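PDB 3LYU: putative hydrogenase from Pyrococcus furiosus, which probably works as a flavin- and [2Fe-2S]-dependent oxidoreductase, this chain being its alpha/beta domain, which resembles the nucleotide-binding domain of ferredoxin reductases. Local coordinates for residues Gly25-Ile30 and Ala86-Val91; Ala39-Glu42 and Asp46-Thr49; Thr49-Val52 and Val58-Lys61; Ile72-Pro77 and Lys96-Glu101; Glu101-Glu106 and Lys128-Pro133. All coordinates share one frame; numbering follows the deposited sequence.

Contact 1 of 5, residues Gly25-Ile30 and Ala86-Val91; sequences GAYTGI and ANMKNV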
# COMPACT_ATOMS: atom_id res chain seq x y z
N GLY B 25 -0.72 -22.53 7.95
CA GLY B 25 0.69 -22.20 7.98
C GLY B 25 1.45 -23.32 7.33
O GLY B 25 1.44 -24.44 7.82
N ALA B 26 2.11 -23.03 6.21
CA ALA B 26 2.89 -24.05 5.52
C ALA B 26 4.35 -23.96 5.94
O ALA B 26 4.92 -22.87 6.04
CB ALA B 26 2.76 -23.86 4.02
N TYR B 27 4.96 -25.10 6.18
CA TYR B 27 6.36 -25.15 6.59
C TYR B 27 6.57 -24.26 7.82
O TYR B 27 5.80 -24.35 8.77
CB TYR B 27 7.28 -24.70 5.42
CG TYR B 27 7.15 -25.53 4.14
CD1 TYR B 27 6.42 -25.06 3.05
CD2 TYR B 27 7.74 -26.79 4.03
CE1 TYR B 27 6.27 -25.82 1.89
CE2 TYR B 27 7.60 -27.57 2.88
CZ TYR B 27 6.87 -27.08 1.81
OH TYR B 27 6.72 -27.84 0.66
N THR B 28 7.58 -23.39 7.80
CA THR B 28 7.85 -22.52 8.94
C THR B 28 6.87 -21.36 9.01
O THR B 28 6.91 -20.55 9.93
CB THR B 28 9.30 -21.95 8.91
OG1 THR B 28 9.41 -20.98 7.86
CG2 THR B 28 10.31 -23.06 8.67
N GLY B 29 5.98 -21.30 8.02
CA GLY B 29 5.00 -20.24 7.99
C GLY B 29 4.13 -20.27 9.23
O GLY B 29 3.53 -19.26 9.58
N ILE B 30 4.07 -21.43 9.90
CA ILE B 30 3.24 -21.58 11.11
C ILE B 30 3.73 -20.72 12.28
O ILE B 30 2.95 -20.34 13.15
CB ILE B 30 3.17 -23.07 11.56
CG1 ILE B 30 1.97 -23.30 12.49
CG2 ILE B 30 4.45 -23.47 12.27
CD1 ILE B 30 0.64 -23.09 11.82
N ALA B 86 10.60 -32.45 -5.68
CA ALA B 86 9.72 -33.61 -5.73
C ALA B 86 9.00 -33.80 -4.41
O ALA B 86 7.87 -34.27 -4.38
CB ALA B 86 10.53 -34.84 -6.06
N ASN B 87 9.66 -33.42 -3.31
CA ASN B 87 9.10 -33.55 -1.96
C ASN B 87 8.08 -32.47 -1.61
O ASN B 87 7.11 -32.73 -0.91
CB ASN B 87 10.21 -33.55 -0.91
CG ASN B 87 11.11 -34.76 -1.01
OD1 ASN B 87 12.19 -34.70 -1.59
ND2 ASN B 87 10.67 -35.89 -0.46
N MSE B 88 8.33 -31.25 -2.08
CA MSE B 88 7.42 -30.15 -1.80
C MSE B 88 6.11 -30.41 -2.50
O MSE B 88 5.05 -30.00 -2.03
CB MSE B 88 8.02 -28.85 -2.31
CG MSE B 88 9.33 -28.47 -1.64
SE MSE B 88 9.92 -26.71 -2.14
CE MSE B 88 8.54 -25.66 -1.33
N LYS B 89 6.20 -31.10 -3.64
CA LYS B 89 5.04 -31.44 -4.44
C LYS B 89 4.06 -32.25 -3.59
O LYS B 89 2.84 -32.14 -3.75
CB LYS B 89 5.49 -32.24 -5.66
CG LYS B 89 4.42 -32.49 -6.71
CD LYS B 89 4.05 -31.24 -7.48
CE LYS B 89 3.11 -30.34 -6.67
NZ LYS B 89 2.73 -29.11 -7.41
N ASN B 90 4.60 -33.04 -2.67
CA ASN B 90 3.79 -33.86 -1.78
C ASN B 90 3.09 -33.00 -0.75
O ASN B 90 1.94 -33.26 -0.39
CB ASN B 90 4.64 -34.91 -1.06
CG ASN B 90 5.28 -35.91 -2.02
OD1 ASN B 90 4.65 -36.36 -2.98
ND2 ASN B 90 6.52 -36.28 -1.74
N VAL B 91 3.79 -31.99 -0.26
CA VAL B 91 3.22 -31.08 0.73
C VAL B 91 2.14 -30.23 0.06
O VAL B 91 1.11 -29.94 0.66
CB VAL B 91 4.27 -30.13 1.34
CG1 VAL B 91 3.62 -29.22 2.35
CG2 VAL B 91 5.37 -30.93 2.01
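Tyr27 leaves the end of strand 20-26 in a type II' turn, while Met88, a selenomethionine here, and Val91 lie three residues apart along helix 84-104. The turn runs from Ala26 to Gly29 and is closed by the bond from Gly29 N to Ala26 O (2.7 Å). Tyr27 takes the first inner position of the turn with an unusual positive phi of 55°, and from there its side chain heads for the helix. CG lies anti to the carbonyl carbon and beside N (chi1 -58°), and the ring reaches toward the helix, touching it with its outer end. The phenol oxygen settles between two helix side chains: Tyr27 OH is 3.4 Å from Met88 CB and equally 3.4 Å from Val91 CB. Val91 meets the tyrosine head-on, its CG1 3.9 Å from Tyr27 CZ. Met88 crosses it at about a right angle; its chain bends at chi3 (67°) and brings the terminal methyl back against the ring, CE lying 3.8 Å from Tyr27 CZ. No hydrogen bond joins the two segments, and the contact is carried by van der Waals packing. Further in, Val91 rests on Val52 and Val76. Thr28 of a second subunit packs on both Tyr27 and Met88, placing this spot at a subunit interface. The turn links the first strand to the first helix of a Rossmann-like parallel sheet, and loops at this edge commonly line the nucleotide site in such domains; no ligand is seen here.

Contact 2 of 5, residues Ala39-Glu42 and Asp46-Thr49; sequences AWQE and DVTT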
# COMPACT_ATOMS: atom_id res chain seq x y z
N ALA B 39 -4.43 -14.47 18.82
CA ALA B 39 -5.15 -13.22 19.04
C ALA B 39 -6.57 -13.23 18.47
O ALA B 39 -7.47 -12.59 19.01
CB ALA B 39 -4.37 -12.08 18.46
N TRP B 40 -6.78 -13.95 17.37
CA TRP B 40 -8.12 -14.01 16.78
C TRP B 40 -9.05 -14.83 17.66
O TRP B 40 -10.23 -14.51 17.77
CB TRP B 40 -8.08 -14.62 15.39
CG TRP B 40 -7.81 -13.62 14.30
CD1 TRP B 40 -8.07 -12.28 14.34
CD2 TRP B 40 -7.33 -13.90 12.98
NE1 TRP B 40 -7.79 -11.70 13.12
CE2 TRP B 40 -7.33 -12.67 12.27
CE3 TRP B 40 -6.90 -15.07 12.33
CZ2 TRP B 40 -6.93 -12.58 10.93
CZ3 TRP B 40 -6.50 -14.97 10.99
CH2 TRP B 40 -6.52 -13.73 10.31
N GLN B 41 -8.53 -15.87 18.29
CA GLN B 41 -9.33 -16.72 19.16
C GLN B 41 -9.78 -15.90 20.35
O GLN B 41 -10.96 -15.89 20.70
CB GLN B 41 -8.50 -17.92 19.62
CG GLN B 41 -9.27 -19.00 20.39
CD GLN B 41 -10.16 -19.88 19.51
OE1 GLN B 41 -10.91 -20.72 20.02
NE2 GLN B 41 -10.07 -19.70 18.19
N GLU B 42 -8.85 -15.19 20.98
CA GLU B 42 -9.14 -14.35 22.15
C GLU B 42 -10.17 -13.25 21.85
O GLU B 42 -10.93 -12.85 22.72
CB GLU B 42 -7.84 -13.70 22.66
CG GLU B 42 -7.90 -13.15 24.07
CD GLU B 42 -8.09 -14.24 25.09
OE1 GLU B 42 -7.46 -15.32 24.94
OE2 GLU B 42 -8.87 -14.03 26.06
N ASP B 46 -13.59 -18.40 16.09
CA ASP B 46 -13.42 -19.84 16.21
C ASP B 46 -12.35 -20.22 15.19
O ASP B 46 -12.67 -20.69 14.10
CB ASP B 46 -14.73 -20.56 15.88
CG ASP B 46 -14.58 -22.07 15.85
OD1 ASP B 46 -14.34 -22.67 16.92
OD2 ASP B 46 -14.69 -22.66 14.76
N VAL B 47 -11.09 -20.02 15.54
CA VAL B 47 -10.03 -20.33 14.60
C VAL B 47 -9.47 -21.74 14.80
O VAL B 47 -9.25 -22.20 15.92
CB VAL B 47 -8.88 -19.27 14.69
CG1 VAL B 47 -8.33 -19.21 16.09
CG2 VAL B 47 -7.77 -19.61 13.69
N THR B 48 -9.30 -22.44 13.68
CA THR B 48 -8.74 -23.79 13.70
C THR B 48 -7.54 -23.66 12.77
O THR B 48 -7.67 -23.24 11.61
CB THR B 48 -9.71 -24.82 13.11
OG1 THR B 48 -9.67 -24.75 11.68
CG2 THR B 48 -11.14 -24.55 13.57
N THR B 49 -6.36 -23.98 13.29
CA THR B 49 -5.14 -23.85 12.50
C THR B 49 -4.72 -25.13 11.82
O THR B 49 -4.96 -26.23 12.33
CB THR B 49 -3.94 -23.35 13.35
OG1 THR B 49 -3.70 -24.26 14.43
CG2 THR B 49 -4.22 -21.96 13.90
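The amide of Gln41 meets Val47 with its nitrogen end. Val47 N lies beyond NE2, slightly to one side of the amide plane, and Val47 CG1 stands farther off it on the other side, so neither atom covers a face squarely. As built, NE2 sits 2.9 Å from Val47 N, a pair of two donors that cannot bond, and it crowds CG1 as well. At 2.3 Å resolution the nitrogen and oxygen of an amide are hard to tell apart, and the placing of this group is doubtful. The sounder part of the contact is apolar: Gln41 CB lies 3.8 Å from Val47 CG1. The glutamine chain leaves with CG opposite its own N (chi1 -172°) and bends at chi2 (75°), which turns the amide toward the strand. The indole of Trp40, the other flat group of the helix end, works elsewhere: it bonds Pro14 O through NE1 and makes an edge-to-face pair with Phe112. The backbone oxygen of Trp40 accepts a hydrogen bond from Asn45 ND2, tying the helix end to the connection that follows. Val47 also packs on Ala23 and Ala37. A three-residue loop joins the last turn of helix 29-42 to strand 46-54, bringing the CA atoms of Gln41 and Val47 within 5.9 Å and closing the first beta-alpha-beta crossover of a Rossmann-like sheet.

Contact 3 of 5, residues Thr49-Val52 and Val58-Lys61; sequences TLHV and VILK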
# COMPACT_ATOMS: atom_id res chain seq x y z
N THR B 49 -6.36 -23.98 13.29
CA THR B 49 -5.14 -23.85 12.50
C THR B 49 -4.72 -25.13 11.82
O THR B 49 -4.96 -26.23 12.33
CB THR B 49 -3.94 -23.35 13.35
OG1 THR B 49 -3.70 -24.26 14.43
CG2 THR B 49 -4.22 -21.96 13.90
N LEU B 50 -4.10 -24.99 10.67
CA LEU B 50 -3.63 -26.16 9.94
C LEU B 50 -2.16 -25.96 9.63
O LEU B 50 -1.78 -24.95 9.06
CB LEU B 50 -4.43 -26.33 8.65
CG LEU B 50 -3.82 -27.28 7.60
CD1 LEU B 50 -3.81 -28.70 8.13
CD2 LEU B 50 -4.60 -27.19 6.30
N HIS B 51 -1.33 -26.91 10.03
CA HIS B 51 0.09 -26.82 9.75
C HIS B 51 0.48 -27.96 8.83
O HIS B 51 0.44 -29.13 9.25
CB HIS B 51 0.93 -26.90 11.03
CG HIS B 51 2.40 -26.67 10.80
ND1 HIS B 51 3.37 -27.09 11.69
CD2 HIS B 51 3.06 -26.06 9.79
CE1 HIS B 51 4.56 -26.74 11.24
NE2 HIS B 51 4.40 -26.12 10.09
N VAL B 52 0.86 -27.64 7.60
CA VAL B 52 1.28 -28.67 6.65
C VAL B 52 2.78 -28.50 6.44
O VAL B 52 3.24 -27.46 5.98
CB VAL B 52 0.53 -28.57 5.30
CG1 VAL B 52 0.88 -29.76 4.42
CG2 VAL B 52 -0.98 -28.51 5.54
N VAL B 58 7.50 -30.16 12.31
CA VAL B 58 6.36 -29.61 13.02
C VAL B 58 6.87 -28.86 14.25
O VAL B 58 7.83 -29.28 14.90
CB VAL B 58 5.31 -30.73 13.40
CG1 VAL B 58 6.00 -32.07 13.52
CG2 VAL B 58 4.58 -30.38 14.68
N ILE B 59 6.26 -27.71 14.53
CA ILE B 59 6.64 -26.87 15.64
C ILE B 59 5.41 -26.16 16.19
O ILE B 59 4.41 -26.04 15.49
CB ILE B 59 7.69 -25.81 15.19
CG1 ILE B 59 8.32 -25.12 16.40
CG2 ILE B 59 7.05 -24.80 14.26
CD1 ILE B 59 9.11 -26.06 17.32
N LEU B 60 5.47 -25.73 17.44
CA LEU B 60 4.37 -25.03 18.10
C LEU B 60 3.08 -25.82 18.26
O LEU B 60 2.07 -25.25 18.68
CB LEU B 60 4.04 -23.73 17.36
CG LEU B 60 4.71 -22.43 17.82
CD1 LEU B 60 6.18 -22.66 18.17
CD2 LEU B 60 4.57 -21.41 16.70
N LYS B 61 3.11 -27.11 17.94
CA LYS B 61 1.93 -27.96 18.05
C LYS B 61 1.18 -27.83 19.38
O LYS B 61 -0.03 -27.59 19.41
CB LYS B 61 2.31 -29.43 17.83
CG LYS B 61 1.15 -30.39 17.97
CD LYS B 61 1.56 -31.82 17.63
CE LYS B 61 0.38 -32.77 17.73
NZ LYS B 61 -0.17 -32.78 19.11
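His51 points its imidazole from strand 46-54 at the backbone of the loop before helix 61-65, and the ring meets main chain more than side chain. With CG set opposite the backbone N (chi1 -175°), the ring reaches the loop through its CE1 corner. Ile59 N lies in the plane of the imidazole at this edge, 3.8 Å from His51 CE1. Val58 CA approaches the same corner obliquely and is also 3.8 Å from CE1. The side chains keep farther off: Ile59 CG2 is 4.4 Å from His51 CE1, and Val58 CB 4.5 Å from His51 ND1. The other branch of the isoleucine, CG1 and CD1, leads away from the ring; the Ile59 side chain packs on Ile30 and on Leu85 of a second subunit, while Val58 leans on Val73 of the edge strand 70-76. No hydrogen bond crosses this contact. The polar grip on the histidine comes from elsewhere, through NE2, which is hydrogen-bonded to the carbonyl oxygen of Tyr27; since a carbonyl can only accept, NE2 presumably carries a hydrogen. That bond helps to fix the rotation of the ring, and Ile30 packs against the same side chain. The buried histidine thus bridges two loops that follow neighbouring parallel strands, one after strand 20-26 and one after strand 46-54. Loops at the carboxyl ends of such strands form the binding edge in Rossmann-like domains, although no ligand is seen here.

Contact 4 of 5, residues Ile72-Pro77 and Lys96-Glu101; sequences IVEPVP and KEKVRE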
# COMPACT_ATOMS: atom_id res chain seq x y z
N ILE B 72 -4.70 -28.53 13.56
CA ILE B 72 -4.44 -29.71 12.73
C ILE B 72 -3.01 -29.74 12.19
O ILE B 72 -2.50 -28.73 11.70
CB ILE B 72 -5.40 -29.77 11.51
CG1 ILE B 72 -6.86 -29.65 11.96
CG2 ILE B 72 -5.16 -31.06 10.73
CD1 ILE B 72 -7.25 -30.63 13.06
N VAL B 73 -2.37 -30.91 12.28
CA VAL B 73 -1.02 -31.05 11.77
C VAL B 73 -1.00 -32.19 10.76
O VAL B 73 -1.47 -33.29 11.05
CB VAL B 73 0.02 -31.36 12.91
CG1 VAL B 73 1.44 -31.35 12.35
CG2 VAL B 73 -0.10 -30.34 14.03
N GLU B 74 -0.48 -31.92 9.57
CA GLU B 74 -0.38 -32.92 8.51
C GLU B 74 1.09 -33.10 8.15
O GLU B 74 1.61 -32.41 7.27
CB GLU B 74 -1.15 -32.46 7.27
CG GLU B 74 -2.64 -32.50 7.43
CD GLU B 74 -3.15 -33.91 7.72
OE1 GLU B 74 -2.73 -34.85 7.02
OE2 GLU B 74 -3.98 -34.07 8.64
N PRO B 75 1.80 -34.04 8.84
CA PRO B 75 3.22 -34.30 8.59
C PRO B 75 3.47 -35.17 7.36
O PRO B 75 3.11 -36.35 7.34
CB PRO B 75 3.68 -34.97 9.87
CG PRO B 75 2.49 -35.81 10.21
CD PRO B 75 1.31 -34.88 9.95
N VAL B 76 4.07 -34.58 6.34
CA VAL B 76 4.37 -35.30 5.12
C VAL B 76 5.80 -35.85 5.26
O VAL B 76 6.71 -35.14 5.71
CB VAL B 76 4.27 -34.34 3.91
CG1 VAL B 76 4.41 -35.12 2.62
CG2 VAL B 76 2.94 -33.61 3.94
N PRO B 77 6.00 -37.14 4.92
CA PRO B 77 7.31 -37.80 5.00
C PRO B 77 8.36 -37.21 4.06
O PRO B 77 8.14 -37.11 2.85
CB PRO B 77 6.97 -39.24 4.66
CG PRO B 77 5.84 -39.09 3.68
CD PRO B 77 4.99 -38.05 4.35
N LYS B 96 -3.79 -29.14 -0.59
CA LYS B 96 -5.02 -28.93 -1.34
C LYS B 96 -6.07 -29.89 -0.81
O LYS B 96 -7.21 -29.50 -0.56
CB LYS B 96 -4.81 -29.22 -2.82
CG LYS B 96 -3.51 -28.68 -3.36
CD LYS B 96 -3.29 -29.10 -4.81
CE LYS B 96 -4.19 -28.31 -5.74
NZ LYS B 96 -3.87 -28.64 -7.16
N GLU B 97 -5.66 -31.15 -0.64
CA GLU B 97 -6.55 -32.20 -0.15
C GLU B 97 -7.20 -31.90 1.20
O GLU B 97 -8.41 -32.05 1.34
CB GLU B 97 -5.79 -33.54 -0.08
CG GLU B 97 -5.13 -33.96 -1.39
CD GLU B 97 -4.42 -35.30 -1.31
OE1 GLU B 97 -3.61 -35.49 -0.37
OE2 GLU B 97 -4.65 -36.16 -2.18
N LYS B 98 -6.40 -31.49 2.18
CA LYS B 98 -6.93 -31.20 3.51
C LYS B 98 -7.86 -29.99 3.54
O LYS B 98 -8.86 -29.98 4.26
CB LYS B 98 -5.79 -30.98 4.51
CG LYS B 98 -5.90 -31.85 5.78
CD LYS B 98 -7.31 -31.85 6.37
CE LYS B 98 -7.36 -32.52 7.73
NZ LYS B 98 -6.83 -33.90 7.70
N VAL B 99 -7.52 -28.96 2.76
CA VAL B 99 -8.34 -27.75 2.68
C VAL B 99 -9.66 -28.08 1.98
O VAL B 99 -10.73 -27.76 2.47
CB VAL B 99 -7.59 -26.65 1.90
CG1 VAL B 99 -8.49 -25.44 1.67
CG2 VAL B 99 -6.35 -26.23 2.68
N ARG B 100 -9.55 -28.71 0.82
CA ARG B 100 -10.70 -29.13 0.05
C ARG B 100 -11.62 -29.91 0.99
O ARG B 100 -12.83 -29.74 0.99
CB ARG B 100 -10.25 -30.04 -1.09
CG ARG B 100 -11.37 -30.78 -1.80
CD ARG B 100 -12.11 -29.85 -2.74
NE ARG B 100 -11.28 -29.47 -3.88
CZ ARG B 100 -11.62 -28.55 -4.77
NH1 ARG B 100 -12.78 -27.91 -4.67
NH2 ARG B 100 -10.81 -28.28 -5.78
N GLU B 101 -11.01 -30.78 1.79
CA GLU B 101 -11.73 -31.61 2.74
C GLU B 101 -12.38 -30.84 3.89
O GLU B 101 -13.44 -31.22 4.38
CB GLU B 101 -10.76 -32.66 3.30
CG GLU B 101 -11.19 -33.28 4.62
CD GLU B 101 -10.12 -34.19 5.20
OE1 GLU B 101 -10.22 -34.54 6.40
OE2 GLU B 101 -9.19 -34.56 4.46
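Lys98 gives up the most surface in this contact and reaches from helix 84-104 to two residues of the edge strand 70-76. Its chain leaves CB at an uncommon chi1 of -127° and bends again at chi2 and chi4, which carries the ammonium group to Glu74. There Lys98 NZ makes a charged hydrogen bond of 3.0 Å to Glu74 OE2, coming from above the carboxylate plane, 67° out of it. Lower down, the two chains cross at about a right angle and touch through their methylenes, Lys98 CG to Glu74 CG being 3.7 Å. Ile72, two residues earlier on the strand and on the same side, touches the lysine near its tip: its CG2 is 4.0 Å from Lys98 CE. Each charge has a second partner. Glu74 OE1 forms a salt bridge with Arg94 NH2, one helical turn before Lys98, and Lys98 NZ has a long pairing with Glu101 OE1 at 3.7 Å. Beneath them, Leu50 packs on both Ile72 and Glu74. This surface salt-bridge network spans the rim where helix 84-104 lies across a parallel sheet, in the long crossover that leads a Rossmann-like fold from strand 70-76 back to strand 110-114.

Contact 5 of 5, residues Glu101-Glu106 and Lys128-Pro133; sequences ELLESE and KEYGVP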
# COMPACT_ATOMS: atom_id res chain seq x y z
N GLU B 101 -11.01 -30.78 1.79
CA GLU B 101 -11.73 -31.61 2.74
C GLU B 101 -12.38 -30.84 3.89
O GLU B 101 -13.44 -31.22 4.38
CB GLU B 101 -10.76 -32.66 3.30
CG GLU B 101 -11.19 -33.28 4.62
CD GLU B 101 -10.12 -34.19 5.20
OE1 GLU B 101 -10.22 -34.54 6.40
OE2 GLU B 101 -9.19 -34.56 4.46
N LEU B 102 -11.74 -29.76 4.32
CA LEU B 102 -12.27 -28.95 5.41
C LEU B 102 -13.33 -27.96 4.97
O LEU B 102 -14.14 -27.52 5.78
CB LEU B 102 -11.13 -28.20 6.09
CG LEU B 102 -10.22 -28.99 7.03
CD1 LEU B 102 -9.04 -28.11 7.41
CD2 LEU B 102 -11.00 -29.42 8.27
N LEU B 103 -13.30 -27.59 3.70
CA LEU B 103 -14.27 -26.65 3.17
C LEU B 103 -15.50 -27.40 2.67
O LEU B 103 -16.62 -26.89 2.71
CB LEU B 103 -13.67 -25.85 2.02
CG LEU B 103 -12.84 -24.62 2.38
CD1 LEU B 103 -11.84 -24.96 3.47
CD2 LEU B 103 -12.14 -24.11 1.13
N GLU B 104 -15.26 -28.62 2.20
CA GLU B 104 -16.32 -29.49 1.70
C GLU B 104 -17.02 -30.10 2.91
O GLU B 104 -18.16 -30.57 2.82
CB GLU B 104 -15.74 -30.59 0.81
CG GLU B 104 -16.69 -31.11 -0.25
CD GLU B 104 -15.98 -31.93 -1.33
OE1 GLU B 104 -15.01 -31.41 -1.94
OE2 GLU B 104 -16.38 -33.08 -1.56
N SER B 105 -16.32 -30.08 4.04
CA SER B 105 -16.86 -30.59 5.29
C SER B 105 -17.62 -29.42 5.93
O SER B 105 -18.71 -29.06 5.48
CB SER B 105 -15.72 -31.06 6.21
OG SER B 105 -16.23 -31.59 7.43
N GLU B 106 -17.03 -28.82 6.96
CA GLU B 106 -17.66 -27.70 7.66
C GLU B 106 -17.67 -26.40 6.84
O GLU B 106 -17.16 -26.36 5.71
CB GLU B 106 -16.94 -27.49 8.99
CG GLU B 106 -15.43 -27.69 8.88
CD GLU B 106 -14.84 -28.39 10.09
OE1 GLU B 106 -14.92 -27.82 11.20
OE2 GLU B 106 -14.31 -29.50 9.93
N LYS B 128 -11.53 -20.12 -3.65
CA LYS B 128 -12.41 -19.37 -4.54
C LYS B 128 -13.51 -20.33 -5.02
O LYS B 128 -14.58 -19.92 -5.47
CB LYS B 128 -11.63 -18.82 -5.74
CG LYS B 128 -10.94 -19.89 -6.58
CD LYS B 128 -11.13 -19.67 -8.09
CE LYS B 128 -10.42 -18.42 -8.60
NZ LYS B 128 -8.99 -18.69 -8.92
N GLU B 129 -13.22 -21.62 -4.89
CA GLU B 129 -14.12 -22.68 -5.29
C GLU B 129 -15.37 -22.75 -4.41
O GLU B 129 -16.45 -23.09 -4.89
CB GLU B 129 -13.39 -24.02 -5.22
CG GLU B 129 -14.13 -25.20 -5.83
CD GLU B 129 -13.79 -25.40 -7.30
OE1 GLU B 129 -13.95 -24.44 -8.09
OE2 GLU B 129 -13.38 -26.52 -7.67
N TYR B 130 -15.21 -22.44 -3.12
CA TYR B 130 -16.31 -22.51 -2.16
C TYR B 130 -16.96 -21.19 -1.72
O TYR B 130 -17.88 -21.20 -0.91
CB TYR B 130 -15.84 -23.27 -0.90
CG TYR B 130 -15.52 -24.72 -1.18
CD1 TYR B 130 -14.46 -25.08 -2.00
CD2 TYR B 130 -16.32 -25.73 -0.66
CE1 TYR B 130 -14.21 -26.40 -2.31
CE2 TYR B 130 -16.08 -27.06 -0.96
CZ TYR B 130 -15.02 -27.39 -1.79
OH TYR B 130 -14.80 -28.71 -2.11
N GLY B 131 -16.47 -20.07 -2.25
CA GLY B 131 -17.04 -18.78 -1.90
C GLY B 131 -16.62 -18.24 -0.54
O GLY B 131 -17.31 -17.39 0.03
N VAL B 132 -15.49 -18.74 -0.03
CA VAL B 132 -14.96 -18.29 1.27
C VAL B 132 -13.90 -17.20 1.04
O VAL B 132 -12.98 -17.38 0.24
CB VAL B 132 -14.31 -19.46 2.06
CG1 VAL B 132 -13.69 -18.94 3.35
CG2 VAL B 132 -15.35 -20.53 2.37
N PRO B 133 -14.02 -16.05 1.72
CA PRO B 133 -13.06 -14.95 1.56
C PRO B 133 -11.67 -15.31 2.08
O PRO B 133 -11.55 -16.03 3.06
CB PRO B 133 -13.71 -13.82 2.36
CG PRO B 133 -14.47 -14.54 3.42
CD PRO B 133 -15.09 -15.69 2.67
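Leu103 and Tyr130 supply the apolar half of this contact, at the ends of helices 84-104 and 117-130. The CB of Leu103 stands over one face of the Tyr130 ring in a CH-pi contact, 3.9 Å from its centroid and 14° off the ring normal. Leu103 CD2, on the same side, reaches past the rim, 4.0 Å from Tyr130 CD1. Backbone adds to the packing, with Leu103 O 3.6 Å from Tyr130 CD2 and Glu104 CA 3.6 Å from Tyr130 CE2. The tyrosine is turned this way because its CG lies anti to the carbonyl carbon (chi1 -65°), which swings the ring back toward the neighbouring helix; Gly131, with positive phi, then takes the chain out of that helix. The polar half lies at the rim. The extended Glu104 chain crosses the tyrosine at an oblique angle, its carboxylate plane 18° from that of the ring, and brings OE1 to 2.7 Å from Tyr130 OH. The phenol oxygen receives a weak hydrogen bond from Arg100 NH1. Near both a carboxylate and a guanidinium, the phenol would probably feel opposed influences: the glutamate would tend to raise its pKa and the arginine to lower it. The chemistry is that of an amphipathic aromatic at a helix-helix rim, its ring packed on Leu103 and its hydroxyl left with charged groups near solvent.

One parallel sheet ties most of these contacts together. Contact 3 is central: it touches contact 1 through the neighbouring strands 20-26 and 46-54, and strand pairing between 46-54 and 70-76 joins it to contact 4; those centres lie about 11 Å away. Contact 2 shares Thr49 with contact 3 and sits about 22 Å from contact 1, across the domain centre. Along the chain, contacts 2 and 3 fall inside the loop closed by contact 1, which interleaves with contact 4, and contact 5 comes last. Helix 84-104 serves contacts 1, 4 and 5, so this one long helix links the loop end of the Rossmann-like domain to its far rim.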